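Local coordinates for putative transcription regulator (Lactobacillus plantarum WCFS1, PDB 3COL), which is a putative TetR-family transcription regulator that probably binds operator DNA as a dimer through helix-turn-helix domains, at residues A[13-18]-A[34-39]; A[56-61]-A[111-116]; A[161-166]-A[187-192]. One frame throughout, in Å; residues are numbered along the deposited sequence. Where two conformers were deposited one is given.

Contact 1: A[13-18]-A[34-39]; sequences VKIQDA and TKVAKR
Val36 and Ile15 make the tightest approach between the helix segments 34-39 and 13-18, with Val36 CG1 3.6 Å from Ile15 CG2. The two branched side chains lie nearly perpendicular, and one methyl of each makes the contact. For Val36 this follows from the first torsion: CG1 stands anti to the backbone N (chi1 160°) and takes the Ile15 contact, whereas CG2 is left for Leu57 of helix 54-67. The same Val36 CG1 lies 4.3 Å from Ala18 CB. That small side chain lets the backbones draw close, and the CA atoms of Ala18 and Val36 are 5.8 Å apart. One helical turn later comes Arg39, whose contact is made by its aliphatic root rather than by its charge. Its CB sits 4.0 Å from Ala18 CB, and CD passes 3.9 Å from Ala18 O. The arginine chain is extended from CG to NE, and the residue also touches Ala21 and Ile22 of helix 11-26. Ala18 thus touches both Val36 and Arg39, three residues apart. The segment axes come within 9.1 Å, and their directions diverge by 117°, so the helices pack crosswise instead of running side by side. Ile15 also packs on Phe51 of a loop and on Leu57 of helix 54-67. Such packing of the first helix against the leading helix of the helix-turn-helix is characteristic of the compact DNA-binding domain of TetR-family regulators.

Contact 2: A[56-61]-A[111-116]; sequences ALIDSV and QQIKAL
Ile58 meets Ile113 through a pair of methyl groups, CG2 to CG2 at 3.7 Å, and this is the closest approach between segments 56-61 and 111-116. The two side chains run antiparallel to each other, methyl beside methyl. Both CG2 branches stand opposite their own backbone N across the CA-CB bond (chi1 -70° in Ile58, -62° in Ile113), which turns the short branch of each residue to the facing helix. The longer branch of Ile113 has a separate role: extended at chi2 176°, it brings CD1 to 3.9 Å from the carbonyl oxygen of Ile58, a packing distance to the backbone. Further along the first segment, Ser60 looks elsewhere, its OG hydrogen-bonded to Gln16 NE2 of helix 11-26. Val61, one turn beyond Ile58, then returns to the contact with CG1 placed 4.4 Å from Ile113 CD1, a looser touch. A single isoleucine thus reaches two residues spaced i, i+3 on the other helix, and Tyr62 adds a further neighbour to Ile113. The junction is narrow: three residues touch, and together the segments bury 156 Å². Ile58 and Ile113 are also the nearest backbone pair, their CA atoms 7.5 Å apart. On the far helix, Leu116 lies on Ala25 of the second subunit, and Ala115 packs on Gln112 of that same subunit, so segment 111-116 also takes part in the subunit contact. An apolar seam joining the helix that follows the helix-turn-helix to a helix of the larger C-terminal part is consistent with the interdomain junction of TetR-family proteins.

Contact 3: A[161-166]-A[187-192]; sequences STIHTH and QMIWDA
The flat groups flanking the contact of Thr162 with Ile189 find their partners beyond the two segments. The His166 ring meets Tyr175 with the planes about 25° apart, and its ND1 is hydrogen-bonded to the OH of that tyrosine. The indole of Trp190 lies nearly parallel to the Phe186 ring, with Val146 and Ile147 also touching it, while His164 NE2 bonds to Thr108 OG1. What joins the helices is aliphatic. Thr162 presents its methyl: CG2 lies 3.7 Å from Ile189 CG1, and the branching CB follows at 3.8 Å from the same CG1. Ile189 runs counter to it, with CD1 3.9 Å from Thr162 CB. A first torsion of -58° explains the threonine's division of labour, for it sets CG2 opposite the backbone N and turns OG1 back along its own helix, where it is hydrogen-bonded to Val158 O. At one flank, selenomethionine Met188 brings SE to 4.1 Å from Thr162 CG2. At the other, Ile163 stands roughly square to the isoleucine, and Ile163 CG1 lies 4.0 Å from Ile189 CD1. With an alanine here in place of Ile189, the Thr162 methyl and Ile163 CG1 would probably lose their shared partner, and a gap would open between the helices. The axes run nearly antiparallel, at 163°, and approach to 10.8 Å. Nearby, Ser161 and Ala192 each meet their own counterpart in the second subunit, and Asp191 forms a salt bridge to Lys148 of that subunit. Two antiparallel helices so placed are consistent with one half of the four-helix dimer interface common in TetR-family regulators.

The three contacts follow one another in series along the chain, from the DNA-binding end to the C-terminal helices. Contacts 1 and 2, centred about 14 Å apart on the same side of the chain's centre, touch where helix 11-26 meets helix 54-67, with Gln16 O 3.5 Å from Val61 CG2. Contact 3, between helices 152-171 and 182-193, lies on the opposite side. Its centre is about 24 Å from that of contact 2, with Gln111 packing on His164, and about 34 Å from that of contact 1, nearest atoms about 16 Å apart. Packing of helix 54-67 on helix 106-117 therefore probably couples the DNA-binding domain to the C-terminal part. Contacts 2 and 3 both touch the second subunit.

Contact 1: A[13-18]-A[34-39]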
# COMPACT_ATOMS: atom_id res chain seq x y z
N VAL A 13 0.68 -27.08 -4.16
CA VAL A 13 -0.01 -25.98 -4.83
C VAL A 13 -1.42 -25.77 -4.25
O VAL A 13 -1.79 -24.63 -3.96
CB VAL A 13 -0.06 -26.22 -6.32
CG1 VAL A 13 -0.99 -25.22 -7.02
CG2 VAL A 13 1.37 -26.15 -6.89
N LYS A 14 -2.18 -26.85 -4.08
CA LYS A 14 -3.49 -26.79 -3.40
C LYS A 14 -3.39 -26.16 -2.03
O LYS A 14 -4.24 -25.35 -1.63
CB LYS A 14 -4.12 -28.19 -3.27
CG LYS A 14 -4.64 -28.75 -4.60
CD LYS A 14 -5.86 -27.94 -5.07
CE LYS A 14 -6.12 -28.06 -6.58
NZ LYS A 14 -7.45 -27.47 -6.92
N ILE A 15 -2.34 -26.54 -1.29
CA ILE A 15 -2.10 -25.93 0.02
C ILE A 15 -1.75 -24.44 -0.02
O ILE A 15 -2.32 -23.65 0.73
CB ILE A 15 -1.07 -26.73 0.83
CG1 ILE A 15 -1.67 -28.09 1.24
CG2 ILE A 15 -0.68 -25.95 2.05
CD1 ILE A 15 -0.64 -29.14 1.59
N GLN A 16 -0.83 -24.06 -0.91
CA GLN A 16 -0.50 -22.67 -1.09
C GLN A 16 -1.71 -21.82 -1.54
O GLN A 16 -1.92 -20.71 -1.06
CB GLN A 16 0.62 -22.55 -2.12
CG GLN A 16 1.95 -23.13 -1.66
CD GLN A 16 2.97 -23.10 -2.79
OE1 GLN A 16 2.70 -23.55 -3.90
NE2 GLN A 16 4.13 -22.55 -2.52
N ASP A 17 -2.51 -22.36 -2.46
CA ASP A 17 -3.73 -21.67 -2.89
C ASP A 17 -4.67 -21.44 -1.72
O ASP A 17 -5.24 -20.36 -1.58
CB ASP A 17 -4.45 -22.44 -3.99
CG ASP A 17 -3.74 -22.34 -5.32
OD1 ASP A 17 -2.78 -21.54 -5.44
OD2 ASP A 17 -4.18 -23.04 -6.25
N ALA A 18 -4.83 -22.46 -0.88
CA ALA A 18 -5.65 -22.34 0.35
C ALA A 18 -5.14 -21.24 1.33
O ALA A 18 -5.92 -20.43 1.82
CB ALA A 18 -5.72 -23.66 1.04
N THR A 34 -4.98 -26.24 10.56
CA THR A 34 -6.33 -26.82 10.61
C THR A 34 -7.23 -26.22 9.52
O THR A 34 -7.87 -26.96 8.75
CB THR A 34 -6.99 -26.61 11.98
OG1 THR A 34 -6.29 -27.39 12.95
CG2 THR A 34 -8.41 -27.06 11.95
N LYS A 35 -7.28 -24.89 9.47
CA LYS A 35 -8.09 -24.17 8.48
C LYS A 35 -7.62 -24.52 7.05
O LYS A 35 -8.44 -24.73 6.14
CB LYS A 35 -7.97 -22.67 8.75
CG LYS A 35 -9.23 -21.87 8.49
CD LYS A 35 -8.97 -20.36 8.67
CE LYS A 35 -9.23 -19.94 10.12
NZ LYS A 35 -9.12 -18.44 10.24
N VAL A 36 -6.31 -24.60 6.85
CA VAL A 36 -5.76 -24.91 5.52
C VAL A 36 -6.20 -26.31 5.10
O VAL A 36 -6.68 -26.51 3.98
CB VAL A 36 -4.19 -24.72 5.48
CG1 VAL A 36 -3.52 -25.47 4.29
CG2 VAL A 36 -3.85 -23.26 5.45
N ALA A 37 -6.07 -27.27 6.01
CA ALA A 37 -6.43 -28.64 5.76
C ALA A 37 -7.91 -28.78 5.41
O ALA A 37 -8.25 -29.54 4.51
CB ALA A 37 -6.06 -29.52 6.95
N LYS A 38 -8.79 -28.07 6.13
CA LYS A 38 -10.23 -28.09 5.87
C LYS A 38 -10.56 -27.54 4.47
O LYS A 38 -11.35 -28.12 3.74
CB LYS A 38 -10.99 -27.31 6.97
N ARG A 39 -9.90 -26.45 4.08
CA ARG A 39 -10.06 -25.90 2.74
C ARG A 39 -9.64 -26.85 1.60
O ARG A 39 -10.34 -26.96 0.59
CB ARG A 39 -9.30 -24.58 2.62
CG ARG A 39 -10.11 -23.39 3.06
CD ARG A 39 -9.28 -22.12 2.93
NE ARG A 39 -10.07 -20.93 3.22
CZ ARG A 39 -10.77 -20.25 2.32
NH1 ARG A 39 -10.82 -20.63 1.04
NH2 ARG A 39 -11.43 -19.17 2.72

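Contact 2: A[56-61]-A[111-116]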
# COMPACT_ATOMS: atom_id res chain seq x y z
N ALA A 56 5.63 -21.40 8.33
CA ALA A 56 6.08 -22.05 7.10
C ALA A 56 5.03 -21.93 5.96
O ALA A 56 5.39 -21.74 4.80
CB ALA A 56 6.45 -23.53 7.37
N LEU A 57 3.75 -22.05 6.30
CA LEU A 57 2.66 -21.89 5.30
C LEU A 57 2.68 -20.47 4.67
O LEU A 57 2.63 -20.32 3.46
CB LEU A 57 1.28 -22.15 5.91
CG LEU A 57 0.96 -23.58 6.36
CD1 LEU A 57 -0.27 -23.62 7.28
CD2 LEU A 57 0.78 -24.51 5.14
N ILE A 58 2.77 -19.46 5.52
CA ILE A 58 2.81 -18.05 5.12
C ILE A 58 4.09 -17.75 4.29
O ILE A 58 4.02 -17.09 3.23
CB ILE A 58 2.75 -17.14 6.39
CG1 ILE A 58 1.34 -17.20 7.05
CG2 ILE A 58 3.13 -15.69 6.06
CD1 ILE A 58 1.32 -16.76 8.57
N ASP A 59 5.24 -18.19 4.79
CA ASP A 59 6.51 -17.91 4.15
C ASP A 59 6.51 -18.49 2.74
O ASP A 59 7.08 -17.90 1.84
CB ASP A 59 7.69 -18.49 4.93
CG ASP A 59 7.97 -17.75 6.23
OD1 ASP A 59 7.32 -16.70 6.49
OD2 ASP A 59 8.83 -18.23 7.02
N SER A 60 5.89 -19.67 2.57
CA SER A 60 5.81 -20.36 1.27
C SER A 60 5.02 -19.54 0.25
O SER A 60 5.45 -19.35 -0.89
CB SER A 60 5.23 -21.76 1.43
OG SER A 60 5.11 -22.40 0.16
N VAL A 61 3.87 -19.03 0.67
CA VAL A 61 3.08 -18.16 -0.18
C VAL A 61 3.79 -16.82 -0.45
O VAL A 61 3.74 -16.30 -1.58
CB VAL A 61 1.65 -17.94 0.39
CG1 VAL A 61 0.90 -16.88 -0.43
CG2 VAL A 61 0.89 -19.30 0.42
N GLN A 111 1.68 -7.55 0.20
CA GLN A 111 1.55 -6.39 1.05
C GLN A 111 1.02 -6.79 2.42
O GLN A 111 1.53 -6.33 3.47
CB GLN A 111 0.64 -5.37 0.38
CG GLN A 111 0.17 -4.26 1.33
CD GLN A 111 -0.18 -3.01 0.57
OE1 GLN A 111 -1.28 -2.89 -0.01
NE2 GLN A 111 0.75 -2.05 0.56
N GLN A 112 0.01 -7.65 2.43
CA GLN A 112 -0.57 -8.14 3.69
C GLN A 112 0.43 -8.91 4.54
O GLN A 112 0.49 -8.70 5.75
CB GLN A 112 -1.79 -9.03 3.42
CG GLN A 112 -3.12 -8.31 3.45
CD GLN A 112 -4.26 -9.19 2.97
OE1 GLN A 112 -4.22 -9.72 1.86
NE2 GLN A 112 -5.29 -9.32 3.79
N ILE A 113 1.17 -9.81 3.91
CA ILE A 113 2.19 -10.59 4.63
C ILE A 113 3.27 -9.65 5.18
O ILE A 113 3.63 -9.73 6.34
CB ILE A 113 2.82 -11.70 3.75
CG1 ILE A 113 1.73 -12.70 3.33
CG2 ILE A 113 3.93 -12.42 4.54
CD1 ILE A 113 2.20 -13.79 2.39
N LYS A 114 3.76 -8.74 4.33
CA LYS A 114 4.73 -7.73 4.75
C LYS A 114 4.26 -6.87 5.94
O LYS A 114 5.02 -6.65 6.90
CB LYS A 114 5.12 -6.86 3.57
CG LYS A 114 6.32 -7.38 2.83
CD LYS A 114 6.66 -6.50 1.64
CE LYS A 114 8.20 -6.36 1.52
NZ LYS A 114 8.73 -5.89 0.17
N ALA A 115 3.01 -6.42 5.91
CA ALA A 115 2.42 -5.65 7.02
C ALA A 115 2.49 -6.38 8.37
O ALA A 115 2.71 -5.75 9.40
CB ALA A 115 0.98 -5.26 6.71
N LEU A 116 2.31 -7.70 8.36
CA LEU A 116 2.30 -8.50 9.59
C LEU A 116 3.70 -8.84 10.14
O LEU A 116 3.88 -8.99 11.37
CB LEU A 116 1.49 -9.79 9.39
CG LEU A 116 1.12 -10.54 10.66
CD1 LEU A 116 -0.34 -10.28 11.02
CD2 LEU A 116 1.40 -12.05 10.52

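Contact 3: A[161-166]-A[187-192]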
# COMPACT_ATOMS: atom_id res chain seq x y z
N SER A 161 3.12 0.79 -5.16
CA SER A 161 1.83 1.35 -4.70
C SER A 161 0.93 1.81 -5.84
O SER A 161 -0.26 1.53 -5.84
CB SER A 161 2.04 2.46 -3.69
OG SER A 161 0.82 3.13 -3.43
N THR A 162 1.53 2.48 -6.82
CA THR A 162 0.82 2.97 -8.03
C THR A 162 0.27 1.80 -8.87
O THR A 162 -0.88 1.83 -9.26
CB THR A 162 1.72 3.85 -8.92
OG1 THR A 162 2.19 4.97 -8.14
CG2 THR A 162 0.99 4.39 -10.18
N ILE A 163 1.11 0.79 -9.11
CA ILE A 163 0.67 -0.39 -9.83
C ILE A 163 -0.38 -1.16 -9.03
O ILE A 163 -1.35 -1.66 -9.60
CB ILE A 163 1.87 -1.28 -10.24
CG1 ILE A 163 2.68 -0.54 -11.34
CG2 ILE A 163 1.41 -2.67 -10.66
CD1 ILE A 163 4.09 -1.16 -11.63
N HIS A 164 -0.20 -1.26 -7.72
CA HIS A 164 -1.17 -1.99 -6.94
C HIS A 164 -2.55 -1.32 -6.98
O HIS A 164 -3.53 -2.00 -7.22
CB HIS A 164 -0.68 -2.18 -5.50
CG HIS A 164 -1.55 -3.08 -4.70
ND1 HIS A 164 -1.67 -2.98 -3.34
CD2 HIS A 164 -2.34 -4.11 -5.08
CE1 HIS A 164 -2.52 -3.90 -2.91
NE2 HIS A 164 -2.94 -4.60 -3.94
N THR A 165 -2.61 -0.01 -6.76
CA THR A 165 -3.86 0.77 -6.81
C THR A 165 -4.55 0.62 -8.17
O THR A 165 -5.76 0.39 -8.24
CB THR A 165 -3.62 2.26 -6.48
OG1 THR A 165 -2.99 2.39 -5.20
CG2 THR A 165 -4.94 3.03 -6.43
N HIS A 166 -3.78 0.75 -9.23
CA HIS A 166 -4.29 0.62 -10.59
C HIS A 166 -4.89 -0.78 -10.78
O HIS A 166 -5.97 -0.93 -11.35
CB HIS A 166 -3.12 0.91 -11.57
CG HIS A 166 -3.49 0.83 -13.02
ND1 HIS A 166 -4.55 1.52 -13.57
CD2 HIS A 166 -2.90 0.18 -14.05
CE1 HIS A 166 -4.61 1.28 -14.87
NE2 HIS A 166 -3.62 0.47 -15.19
N GLN A 187 4.14 7.26 -16.78
CA GLN A 187 4.46 8.70 -16.72
C GLN A 187 4.44 9.23 -15.25
O GLN A 187 5.35 9.95 -14.80
CB GLN A 187 3.54 9.51 -17.63
CG GLN A 187 4.02 10.96 -17.85
CD GLN A 187 2.93 11.81 -18.49
OE1 GLN A 187 1.76 11.80 -18.05
NE2 GLN A 187 3.29 12.50 -19.56
N MSE A 188 3.42 8.84 -14.49
CA MSE A 188 3.37 9.22 -13.06
C MSE A 188 4.57 8.62 -12.25
O MSE A 188 5.25 9.33 -11.52
CB MSE A 188 2.04 8.82 -12.42
CG MSE A 188 2.16 8.73 -10.87
SE MSE A 188 0.43 8.43 -10.04
CE MSE A 188 -0.32 10.21 -10.01
N ILE A 189 4.82 7.33 -12.42
CA ILE A 189 5.88 6.62 -11.67
C ILE A 189 7.27 7.15 -12.01
O ILE A 189 8.07 7.39 -11.12
CB ILE A 189 5.82 5.11 -11.93
CG1 ILE A 189 4.51 4.51 -11.35
CG2 ILE A 189 7.09 4.39 -11.42
CD1 ILE A 189 4.24 3.10 -11.85
N TRP A 190 7.54 7.34 -13.30
CA TRP A 190 8.85 7.83 -13.76
C TRP A 190 9.10 9.28 -13.37
O TRP A 190 10.20 9.62 -12.94
CB TRP A 190 9.04 7.62 -15.30
CG TRP A 190 10.43 8.07 -15.83
CD1 TRP A 190 10.68 9.00 -16.81
CD2 TRP A 190 11.73 7.62 -15.38
NE1 TRP A 190 12.02 9.14 -17.00
CE2 TRP A 190 12.70 8.32 -16.14
CE3 TRP A 190 12.17 6.70 -14.39
CZ2 TRP A 190 14.08 8.12 -15.96
CZ3 TRP A 190 13.53 6.51 -14.21
CH2 TRP A 190 14.48 7.22 -14.99
N ASP A 191 8.10 10.15 -13.55
CA ASP A 191 8.18 11.54 -12.99
C ASP A 191 8.51 11.55 -11.48
O ASP A 191 9.34 12.34 -11.01
CB ASP A 191 6.89 12.33 -13.23
CG ASP A 191 6.70 12.70 -14.69
OD1 ASP A 191 7.63 12.45 -15.47
OD2 ASP A 191 5.62 13.23 -15.06
N ALA A 192 7.80 10.70 -10.73
CA ALA A 192 8.02 10.57 -9.25
C ALA A 192 9.48 10.26 -8.99
O ALA A 192 10.11 10.91 -8.19
CB ALA A 192 7.18 9.48 -8.69